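SnoaL-like domain-containing protein (Burkholderia xenovorans LB400, PDB 3FGY) is of unknown function but has the cone-shaped NTF2-like fold of the SnoaL-like family, whose pocket may bind a small molecule. Local coordinates at residues K12-A17 and S112-I117. Numbering follows the deposited sequence.
Sequences KDFFAA and SKVTSI
A 2.9 Å hydrogen bond from Ala-16 N to Lys-12 O spans the helical turn that carries Phe-14 across to Val-114 and Ile-117. This is the NTF2-like fold, in which a curved mixed sheet wraps around helices; here helix 5-20 packs on strand 113-120. No hydrogen bond crosses between the two segments, and the contact is a small apolar one that buries 131 Å². Phe-14 has its CG anti to the backbone N (chi1 179°), which carries the ring out from the helix to the strand. Val-114 meets it chiefly through CG2, 3.9 Å from Phe-14 CD1, while CG1 stands farther off over one ring face. Ile-117 reaches in from the opposite direction, its extended chain (chi2 165°) bringing CD1 obliquely to the far end of the ring. Val-114 and Ile-117 are three residues apart yet both point at the helix, because Thr-115 and Ser-116 together face Thr-108 in a classic beta bulge that resets the alternation. Ser-30, Val-29 and Ile-34 also touch Phe-14, and the residue is buried. The Ile-117 side chain lies about 9 Å from a bound unidentified ligand. Within the helix, Phe-15 CE1 abuts the edge of the Phe-14 ring in its plane, 3.5 Å from Phe-14 CD2. Across the contact, Ile-117 CD1 lies 3.6 Å from Phe-14 CZ.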
# COMPACT_ATOMS: atom_id res chain seq x y z
N LYS A 12 7.21 -11.25 -11.54
CA LYS A 12 8.60 -11.60 -11.22
C LYS A 12 9.56 -11.35 -12.41
O LYS A 12 10.66 -10.84 -12.20
CB LYS A 12 8.68 -13.06 -10.72
CG LYS A 12 8.03 -13.26 -9.35
CD LYS A 12 8.10 -14.71 -8.87
CE LYS A 12 7.54 -14.85 -7.45
NZ LYS A 12 7.35 -16.28 -7.03
N ASP A 13 9.13 -11.66 -13.63
CA ASP A 13 9.90 -11.37 -14.86
C ASP A 13 10.07 -9.85 -15.08
O ASP A 13 11.05 -9.41 -15.70
CB ASP A 13 9.22 -11.95 -16.11
CG ASP A 13 9.27 -13.47 -16.17
OD1 ASP A 13 10.07 -14.08 -15.43
OD2 ASP A 13 8.50 -14.03 -16.97
N PHE A 14 9.09 -9.08 -14.60
CA PHE A 14 9.05 -7.62 -14.78
C PHE A 14 10.21 -6.98 -14.01
O PHE A 14 11.03 -6.26 -14.59
CB PHE A 14 7.69 -7.09 -14.31
CG PHE A 14 7.53 -5.60 -14.43
CD1 PHE A 14 7.32 -5.00 -15.66
CD2 PHE A 14 7.54 -4.81 -13.29
CE1 PHE A 14 7.16 -3.62 -15.74
CE2 PHE A 14 7.37 -3.43 -13.38
CZ PHE A 14 7.18 -2.85 -14.60
N PHE A 15 10.28 -7.30 -12.72
CA PHE A 15 11.45 -6.96 -11.90
C PHE A 15 12.74 -7.68 -12.32
O PHE A 15 13.84 -7.18 -12.09
CB PHE A 15 11.19 -7.29 -10.44
CG PHE A 15 9.86 -6.82 -9.92
CD1 PHE A 15 9.31 -5.61 -10.35
CD2 PHE A 15 9.16 -7.58 -8.99
CE1 PHE A 15 8.08 -5.18 -9.85
CE2 PHE A 15 7.92 -7.15 -8.50
CZ PHE A 15 7.38 -5.95 -8.93
N ALA A 16 12.62 -8.86 -12.92
CA ALA A 16 13.80 -9.60 -13.37
C ALA A 16 14.54 -8.81 -14.45
O ALA A 16 15.77 -8.65 -14.39
CB ALA A 16 13.41 -10.98 -13.90
N ALA A 17 13.78 -8.33 -15.44
CA ALA A 17 14.33 -7.52 -16.52
C ALA A 17 14.77 -6.16 -15.98
O ALA A 17 15.69 -5.52 -16.52
CB ALA A 17 13.31 -7.36 -17.64
N SER A 112 -0.97 -11.28 -20.49
CA SER A 112 0.40 -11.67 -20.15
C SER A 112 1.38 -10.49 -20.07
O SER A 112 2.61 -10.68 -20.08
CB SER A 112 0.90 -12.74 -21.13
OG SER A 112 -0.04 -13.79 -21.22
N LYS A 113 0.83 -9.27 -19.94
CA LYS A 113 1.62 -8.06 -19.85
C LYS A 113 1.19 -7.27 -18.60
O LYS A 113 0.00 -7.18 -18.29
CB LYS A 113 1.36 -7.18 -21.06
CG LYS A 113 1.68 -7.80 -22.40
CD LYS A 113 3.15 -7.66 -22.76
CE LYS A 113 3.39 -8.10 -24.21
NZ LYS A 113 4.76 -7.72 -24.69
N VAL A 114 2.16 -6.67 -17.93
CA VAL A 114 1.86 -5.70 -16.89
C VAL A 114 1.22 -4.46 -17.51
O VAL A 114 1.80 -3.85 -18.41
CB VAL A 114 3.12 -5.31 -16.10
CG1 VAL A 114 2.77 -4.21 -15.08
CG2 VAL A 114 3.73 -6.54 -15.42
N THR A 115 0.01 -4.13 -17.06
CA THR A 115 -0.75 -3.03 -17.64
C THR A 115 -0.92 -1.81 -16.74
O THR A 115 -0.98 -0.69 -17.24
CB THR A 115 -2.16 -3.51 -18.10
OG1 THR A 115 -2.98 -3.84 -16.96
CG2 THR A 115 -2.02 -4.73 -19.02
N SER A 116 -1.02 -2.02 -15.42
CA SER A 116 -1.17 -0.90 -14.48
C SER A 116 -0.40 -1.22 -13.23
O SER A 116 -0.43 -2.37 -12.75
CB SER A 116 -2.64 -0.71 -14.09
OG SER A 116 -3.42 -0.39 -15.23
N ILE A 117 0.29 -0.22 -12.71
CA ILE A 117 1.00 -0.30 -11.45
C ILE A 117 0.61 0.94 -10.67
O ILE A 117 0.62 2.04 -11.21
CB ILE A 117 2.53 -0.27 -11.66
CG1 ILE A 117 2.97 -1.45 -12.53
CG2 ILE A 117 3.32 -0.19 -10.34
CD1 ILE A 117 4.36 -1.29 -13.07